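Local atomic coordinates of AlyQ (Persicobacter sp. CCB-QB2, PDB entry 5XNR), a protein that probably cleaves alginate by beta-elimination with its alginate lyase domain, which is joined to a CBM32 carbohydrate-binding module. Residues D10-T15 against T46-S51; A191-A196 against E381-D386; G312-Y317 against L349-S354. One frame throughout, in Å; residues are numbered along the deposited sequence.

Contact 1. Residues D10-T15 against T46-S51; sequences DIVAVT and TFDLGS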
# COMPACT_ATOMS: atom_id res chain seq x y z
N ASP A 10 -5.86 22.32 -0.82
CA ASP A 10 -6.53 23.58 -1.14
C ASP A 10 -6.06 24.66 -0.16
O ASP A 10 -5.98 24.43 1.04
CB ASP A 10 -8.05 23.48 -1.04
CG ASP A 10 -8.64 22.42 -1.94
OD1 ASP A 10 -8.09 22.19 -3.02
OD2 ASP A 10 -9.66 21.83 -1.53
N ILE A 11 -5.76 25.82 -0.71
CA ILE A 11 -5.36 26.96 0.10
C ILE A 11 -6.63 27.77 0.35
O ILE A 11 -7.23 28.25 -0.60
CB ILE A 11 -4.27 27.81 -0.59
CG1 ILE A 11 -3.01 26.99 -0.91
CG2 ILE A 11 -3.95 29.06 0.22
CD1 ILE A 11 -2.13 27.61 -1.99
N VAL A 12 -7.01 27.92 1.61
CA VAL A 12 -8.30 28.48 1.89
C VAL A 12 -8.18 30.00 2.13
O VAL A 12 -9.15 30.72 1.97
CB VAL A 12 -8.99 27.76 3.07
CG1 VAL A 12 -8.15 27.81 4.34
CG2 VAL A 12 -10.38 28.33 3.31
N ALA A 13 -6.99 30.47 2.51
CA ALA A 13 -6.78 31.90 2.66
C ALA A 13 -5.28 32.21 2.58
O ALA A 13 -4.42 31.34 2.71
CB ALA A 13 -7.37 32.40 3.96
N VAL A 14 -5.00 33.48 2.38
CA VAL A 14 -3.63 33.91 2.28
C VAL A 14 -3.56 35.36 2.77
O VAL A 14 -4.45 36.19 2.52
CB VAL A 14 -3.11 33.74 0.84
CG1 VAL A 14 -3.97 34.45 -0.19
CG2 VAL A 14 -1.68 34.21 0.71
N THR A 15 -2.47 35.63 3.48
CA THR A 15 -2.15 36.94 4.03
C THR A 15 -0.68 37.21 3.71
O THR A 15 -0.00 36.40 3.09
CB THR A 15 -2.43 36.98 5.53
OG1 THR A 15 -1.45 36.16 6.18
CG2 THR A 15 -3.83 36.52 5.87
N THR A 46 1.86 34.33 3.54
CA THR A 46 1.48 33.23 4.48
C THR A 46 0.19 32.52 4.03
O THR A 46 -0.87 33.14 3.96
CB THR A 46 1.25 33.74 5.91
OG1 THR A 46 2.42 34.40 6.39
CG2 THR A 46 0.87 32.62 6.85
N PHE A 47 0.29 31.22 3.77
CA PHE A 47 -0.79 30.44 3.16
C PHE A 47 -1.45 29.59 4.22
O PHE A 47 -0.75 29.02 5.02
CB PHE A 47 -0.28 29.56 2.02
CG PHE A 47 0.41 30.34 0.94
CD1 PHE A 47 -0.31 30.90 -0.10
CD2 PHE A 47 1.78 30.59 1.00
CE1 PHE A 47 0.32 31.64 -1.09
CE2 PHE A 47 2.40 31.34 0.02
CZ PHE A 47 1.68 31.86 -1.02
N ASP A 48 -2.78 29.55 4.20
CA ASP A 48 -3.57 28.83 5.20
C ASP A 48 -4.33 27.65 4.55
O ASP A 48 -5.12 27.87 3.63
CB ASP A 48 -4.57 29.76 5.90
CG ASP A 48 -5.33 29.09 7.05
OD1 ASP A 48 -5.03 27.89 7.35
OD2 ASP A 48 -6.20 29.76 7.64
N LEU A 49 -4.16 26.45 5.11
CA LEU A 49 -4.81 25.21 4.63
C LEU A 49 -6.10 24.86 5.40
O LEU A 49 -6.72 23.81 5.13
CB LEU A 49 -3.84 24.04 4.79
CG LEU A 49 -2.55 24.15 4.00
CD1 LEU A 49 -1.77 22.86 4.17
CD2 LEU A 49 -2.84 24.44 2.53
N GLY A 50 -6.49 25.68 6.37
CA GLY A 50 -7.78 25.49 7.06
C GLY A 50 -7.64 24.63 8.32
O GLY A 50 -8.34 24.88 9.31
N SER A 51 -6.78 23.60 8.24
CA SER A 51 -6.41 22.69 9.33
C SER A 51 -4.99 22.17 9.07
O SER A 51 -4.39 22.53 8.06
CB SER A 51 -7.40 21.53 9.47
OG SER A 51 -7.27 20.61 8.39

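Contact 2. Residues A191-A196 against E381-D386; sequences AMVFRA and EVVVYD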
# COMPACT_ATOMS: atom_id res chain seq x y z
N ALA A 191 2.77 -3.63 8.39
CA ALA A 191 2.43 -4.83 7.62
C ALA A 191 3.61 -5.80 7.59
O ALA A 191 4.72 -5.41 7.88
CB ALA A 191 2.02 -4.46 6.22
N MET A 192 3.35 -7.06 7.28
CA MET A 192 4.41 -8.06 7.08
C MET A 192 4.49 -8.38 5.60
O MET A 192 3.48 -8.36 4.89
CB MET A 192 4.19 -9.37 7.86
CG MET A 192 2.76 -9.64 8.26
SD MET A 192 2.55 -11.25 9.07
CE MET A 192 0.78 -11.40 8.83
N VAL A 193 5.72 -8.64 5.15
CA VAL A 193 6.00 -8.79 3.75
C VAL A 193 6.50 -10.21 3.52
O VAL A 193 7.46 -10.63 4.13
CB VAL A 193 7.03 -7.76 3.27
CG1 VAL A 193 7.17 -7.79 1.77
CG2 VAL A 193 6.70 -6.36 3.75
N PHE A 194 5.83 -10.90 2.62
CA PHE A 194 6.21 -12.19 2.19
C PHE A 194 6.83 -12.09 0.79
O PHE A 194 6.10 -11.94 -0.20
CB PHE A 194 4.97 -13.08 2.18
CG PHE A 194 4.28 -13.27 3.50
CD1 PHE A 194 3.32 -12.38 3.93
CD2 PHE A 194 4.56 -14.37 4.29
CE1 PHE A 194 2.65 -12.59 5.13
CE2 PHE A 194 3.89 -14.58 5.49
CZ PHE A 194 2.93 -13.68 5.91
N ARG A 195 8.16 -12.20 0.71
CA ARG A 195 8.92 -12.06 -0.52
C ARG A 195 9.46 -13.43 -0.98
O ARG A 195 10.18 -14.10 -0.24
CB ARG A 195 10.11 -11.12 -0.34
CG ARG A 195 10.95 -11.00 -1.60
CD ARG A 195 11.86 -9.80 -1.76
NE ARG A 195 11.19 -8.51 -1.67
CZ ARG A 195 11.83 -7.35 -1.79
NH1 ARG A 195 13.03 -7.31 -2.36
NH2 ARG A 195 11.29 -6.25 -1.33
N ALA A 196 9.18 -13.77 -2.22
CA ALA A 196 9.54 -15.06 -2.81
C ALA A 196 10.35 -14.82 -4.09
O ALA A 196 9.77 -14.75 -5.17
CB ALA A 196 8.29 -15.87 -3.10
N GLU A 381 5.62 -10.89 -4.42
CA GLU A 381 5.55 -10.27 -3.11
C GLU A 381 4.10 -9.90 -2.74
O GLU A 381 3.33 -9.43 -3.55
CB GLU A 381 6.43 -9.03 -3.08
CG GLU A 381 6.47 -8.34 -1.73
CD GLU A 381 7.30 -7.07 -1.72
OE1 GLU A 381 8.53 -7.16 -1.47
OE2 GLU A 381 6.73 -6.01 -2.01
N VAL A 382 3.81 -10.06 -1.45
CA VAL A 382 2.50 -9.85 -0.84
C VAL A 382 2.73 -9.16 0.51
O VAL A 382 3.53 -9.62 1.32
CB VAL A 382 1.71 -11.17 -0.68
CG1 VAL A 382 0.41 -11.01 0.10
CG2 VAL A 382 1.39 -11.78 -2.03
N VAL A 383 2.01 -8.07 0.70
CA VAL A 383 2.10 -7.25 1.89
C VAL A 383 0.77 -7.39 2.63
O VAL A 383 -0.27 -7.03 2.07
CB VAL A 383 2.37 -5.76 1.56
CG1 VAL A 383 2.66 -4.97 2.82
CG2 VAL A 383 3.50 -5.55 0.56
N VAL A 384 0.83 -7.87 3.88
CA VAL A 384 -0.36 -8.16 4.68
C VAL A 384 -0.46 -7.17 5.85
O VAL A 384 0.38 -7.19 6.74
CB VAL A 384 -0.36 -9.61 5.20
CG1 VAL A 384 -1.54 -9.84 6.11
CG2 VAL A 384 -0.36 -10.61 4.07
N TYR A 385 -1.50 -6.35 5.84
CA TYR A 385 -1.68 -5.33 6.84
C TYR A 385 -2.40 -5.94 8.05
O TYR A 385 -2.07 -5.61 9.19
CB TYR A 385 -2.41 -4.13 6.23
CG TYR A 385 -1.62 -3.42 5.16
CD1 TYR A 385 -1.64 -3.85 3.85
CD2 TYR A 385 -0.80 -2.34 5.47
CE1 TYR A 385 -0.87 -3.22 2.88
CE2 TYR A 385 -0.03 -1.70 4.51
CZ TYR A 385 -0.08 -2.14 3.20
OH TYR A 385 0.67 -1.51 2.25
N ASP A 386 -3.37 -6.83 7.81
CA ASP A 386 -4.17 -7.40 8.89
C ASP A 386 -4.82 -8.70 8.44
O ASP A 386 -5.00 -8.95 7.28
CB ASP A 386 -5.26 -6.41 9.29
CG ASP A 386 -5.93 -6.68 10.63
OD1 ASP A 386 -5.26 -7.19 11.55
OD2 ASP A 386 -7.11 -6.34 10.75

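Contact 3. Residues G312-Y317 against L349-S354; sequences GKHYLY and LNYDQS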
# COMPACT_ATOMS: atom_id res chain seq x y z
N GLY A 312 -20.30 -26.19 3.86
CA GLY A 312 -20.00 -26.54 2.48
C GLY A 312 -20.15 -25.37 1.51
O GLY A 312 -19.53 -25.39 0.44
N LYS A 313 -20.96 -24.36 1.83
CA LYS A 313 -21.15 -23.19 0.96
C LYS A 313 -20.00 -22.22 1.17
O LYS A 313 -19.81 -21.76 2.29
CB LYS A 313 -22.43 -22.41 1.26
CG LYS A 313 -23.73 -23.16 0.97
CD LYS A 313 -24.75 -22.40 0.14
CE LYS A 313 -25.88 -23.33 -0.27
NZ LYS A 313 -27.09 -22.63 -0.73
N HIS A 314 -19.30 -21.90 0.07
CA HIS A 314 -18.13 -21.03 0.03
C HIS A 314 -18.53 -19.65 -0.48
O HIS A 314 -18.98 -19.55 -1.62
CB HIS A 314 -17.07 -21.62 -0.91
CG HIS A 314 -16.46 -22.89 -0.43
ND1 HIS A 314 -17.21 -23.97 -0.02
CD2 HIS A 314 -15.17 -23.25 -0.31
CE1 HIS A 314 -16.40 -24.95 0.32
NE2 HIS A 314 -15.13 -24.53 0.15
N TYR A 315 -18.36 -18.61 0.33
CA TYR A 315 -18.65 -17.23 -0.10
C TYR A 315 -17.34 -16.42 -0.28
O TYR A 315 -16.39 -16.58 0.52
CB TYR A 315 -19.58 -16.52 0.90
CG TYR A 315 -20.90 -17.19 1.20
CD1 TYR A 315 -21.02 -18.17 2.18
CD2 TYR A 315 -22.06 -16.80 0.55
CE1 TYR A 315 -22.24 -18.76 2.47
CE2 TYR A 315 -23.28 -17.38 0.82
CZ TYR A 315 -23.38 -18.37 1.80
OH TYR A 315 -24.60 -18.93 2.07
N LEU A 316 -17.30 -15.53 -1.28
CA LEU A 316 -16.13 -14.68 -1.57
C LEU A 316 -16.49 -13.20 -1.44
O LEU A 316 -17.35 -12.71 -2.16
CB LEU A 316 -15.65 -15.01 -2.97
CG LEU A 316 -14.52 -14.13 -3.51
CD1 LEU A 316 -13.25 -14.26 -2.67
CD2 LEU A 316 -14.25 -14.49 -4.96
N TYR A 317 -15.82 -12.51 -0.53
CA TYR A 317 -16.01 -11.07 -0.34
C TYR A 317 -14.73 -10.36 -0.75
O TYR A 317 -13.66 -10.84 -0.44
CB TYR A 317 -16.26 -10.70 1.13
CG TYR A 317 -17.44 -11.33 1.83
CD1 TYR A 317 -17.43 -12.64 2.24
CD2 TYR A 317 -18.57 -10.58 2.13
CE1 TYR A 317 -18.51 -13.20 2.93
CE2 TYR A 317 -19.67 -11.13 2.77
CZ TYR A 317 -19.64 -12.45 3.18
OH TYR A 317 -20.72 -12.99 3.83
N LEU A 349 -19.43 -27.41 -1.59
CA LEU A 349 -18.71 -28.67 -1.59
C LEU A 349 -18.33 -29.03 -0.16
O LEU A 349 -18.04 -28.15 0.63
CB LEU A 349 -17.46 -28.53 -2.47
CG LEU A 349 -16.63 -29.80 -2.61
CD1 LEU A 349 -17.22 -30.73 -3.67
CD2 LEU A 349 -15.20 -29.45 -2.97
N ASN A 350 -18.36 -30.32 0.15
CA ASN A 350 -18.01 -30.78 1.49
C ASN A 350 -16.72 -31.60 1.43
O ASN A 350 -16.51 -32.44 0.51
CB ASN A 350 -19.15 -31.56 2.16
CG ASN A 350 -20.29 -30.66 2.59
OD1 ASN A 350 -21.43 -30.83 2.13
ND2 ASN A 350 -19.99 -29.67 3.41
N TYR A 351 -15.85 -31.35 2.41
CA TYR A 351 -14.61 -32.09 2.57
C TYR A 351 -14.11 -31.87 4.00
O TYR A 351 -14.58 -30.96 4.71
CB TYR A 351 -13.55 -31.67 1.54
CG TYR A 351 -13.37 -30.19 1.42
CD1 TYR A 351 -14.21 -29.43 0.61
CD2 TYR A 351 -12.37 -29.51 2.11
CE1 TYR A 351 -14.06 -28.06 0.49
CE2 TYR A 351 -12.21 -28.13 2.00
CZ TYR A 351 -13.07 -27.40 1.19
OH TYR A 351 -12.95 -26.04 1.06
N ASP A 352 -13.15 -32.70 4.38
CA ASP A 352 -12.49 -32.61 5.70
C ASP A 352 -10.99 -32.36 5.46
O ASP A 352 -10.56 -32.08 4.32
CB ASP A 352 -12.80 -33.83 6.57
CG ASP A 352 -12.31 -35.15 6.00
OD1 ASP A 352 -11.42 -35.12 5.11
OD2 ASP A 352 -12.80 -36.21 6.45
N GLN A 353 -10.23 -32.44 6.55
CA GLN A 353 -8.76 -32.28 6.51
C GLN A 353 -8.42 -30.92 5.90
O GLN A 353 -7.49 -30.81 5.10
CB GLN A 353 -8.10 -33.47 5.80
CG GLN A 353 -8.16 -34.78 6.59
CD GLN A 353 -7.31 -34.80 7.85
OE1 GLN A 353 -7.77 -34.47 8.95
NE2 GLN A 353 -6.04 -35.16 7.70
N SER A 354 -9.17 -29.88 6.30
CA SER A 354 -9.06 -28.58 5.70
C SER A 354 -8.32 -27.60 6.63
O SER A 354 -8.46 -27.67 7.85
CB SER A 354 -10.42 -28.04 5.35
OG SER A 354 -10.31 -26.72 4.81

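Contact 1. Residues D10-T15 against T46-S51
Thr15 and Thr46 form an antiparallel hydrogen-bonded pair, with Thr15 N giving to Thr46 O at 3.0 Å and Thr46 N to Thr15 O at 2.8 Å. One step on, Val14 stands against Phe47 as a non-hydrogen-bonded pair, and Val14 CA directs a C-H toward Thr46 O. Ala13 then pairs with Asp48, whose N reaches Ala13 O at 2.8 Å. At this point the register slips: Asp48 O takes Val12 N at 2.8 Å and, weakly, Ala13 N at 3.4 Å. Two residues thus face one, a classic beta bulge, and the chain before it veers off the sheet.

The apolar packing centres on Phe47. Val14 sets CG1 between its backbone N and carbonyl carbon (chi1 56°), which turns CG2 to the ring, 3.7 Å from Phe47 CD1. Ile11 CG2 comes in at the ring edge, near its plane, 4.1 Å from the same Phe47 CD1. Beyond the bulge Leu49 CD2 rests against Asp10 O and, more loosely, Ile11 CG1.

A polar turn follows at Asp48-Gly50. Asp48 OD1 receives Gly50 N at 2.8 Å from above the carboxylate plane, forming an Asx turn, while Val12 CG1 leans on the same Gly50 N. The positive phi of Gly50 (92°) would jam a side chain against the preceding carbonyl.

In the discoidin-like sandwich, strand 13-16 is an outer strand and 44-49 lies between it and 110-118. Asp48 OD1 forms a salt bridge with Arg109 and Thr46 OG1 a hydrogen bond with Arg112. Phe47, with Val14, faces the other side, where its ring meets Val129 and Ile131 of strand 123-133; Ile11 reaches Ile131 as well.

Contact 2. Residues A191-A196 against E381-D386
Glu381 runs out fully extended, CG anti to the backbone N (chi1 -177°), while Arg195 starts the same way and then bends at chi3 (-56°), which turns its guanidinium edge to the Glu381 carboxylate. The grip is side-on: Arg195 NE at 3.0 Å and Arg195 NH2 at 2.9 Å both donate to Glu381 OE1, which they meet nearly along its C-O axis, the planes 41° apart. Val193 CG1 crosses against the same side chain, 3.6 Å from Glu381 CD.

On the face carrying Phe194 and Met192, Val384 CG2 meets Phe194 CE1 at 3.8 Å and CG1 meets Met192 CE at 3.9 Å. Ala191 CB sits over one face of the Tyr385 ring in a CH-pi contact and is pressed against Val383 CG1 at 3.5 Å. Four backbone hydrogen bonds join the strands in the seven-stranded antiparallel sheet of the lyase's beta jelly roll, 192-197 lying between 183-185 and 379-392.

Thr243 OG1 bonds Glu381 OE2, so both oxygens of the buried acid are satisfied. A leucine in place of Glu381 would probably leave Arg195 without its countercharge and Thr243 OG1 without its carboxylate partner. The adjacent arginine is likely to stabilise the acid's negative charge.

Contact 3. Residues G312-Y317 against L349-S354
The rings of His314 and Tyr351 meet rim to rim, approaching from opposite directions with their planes 40° apart, and neither covers the face of the other. The traffic is all at the edges. His314 NE2 and Tyr351 OH share a hydrogen bond of 2.8 Å, in which either may be the donor. Across the imidazole, His314 ND1 gives its hydrogen to Gly312 O at 2.8 Å, almost exactly in the ring plane, and between the two nitrogens His314 CE1 faces Leu349 O at 3.6 Å, at the ring edge. Bonds at both nitrogens fix the ring's rotation.

Gly312 O also accepts Leu349 N at 2.9 Å, and its two donors arrive from opposite faces of the carbonyl plane. This oxygen lies at the tight hairpin joining strands 302-310 and 313-319 of the lyase jelly roll. Segment 349-354 is the connection that leaves edge strand 347-348 and crosses to strand 355-358 in the other sheet, and the His314-Tyr351 bond ties it to the hairpin as it departs. Tyr351 has CG wedged between its backbone N and carbonyl carbon (chi1 48°), which sends the ring back toward the histidine.

Asn350 ND2 closes on Gly312 CA at 3.3 Å, where any side chain on the glycine would collide with it. The same ND2 is hydrogen-bonded to Thr230 OG1, which also receives Tyr351 N.

How the contacts relate
Contact 1 belongs to the F5/8 type C (CBM32) module, and contacts 2 and 3 to the alginate lyase domain. Contact 1 touches neither of the others: its nearest atoms are about 24 Å from contact 2 and about 33 Å from contact 3 (centres about 39 Å and about 55 Å). Contacts 2 and 3 reach one seven-stranded sheet, toward its two ends, with centres about 25 Å and nearest atoms about 12 Å apart; along the chain, contact 3 falls between the two strands of contact 2. Calcium is about 10 Å from the Phe47 side chain, potassium about 14 Å from that of Phe194. In this lyase family the substrate cleft usually lies on the opposing, concave sheet.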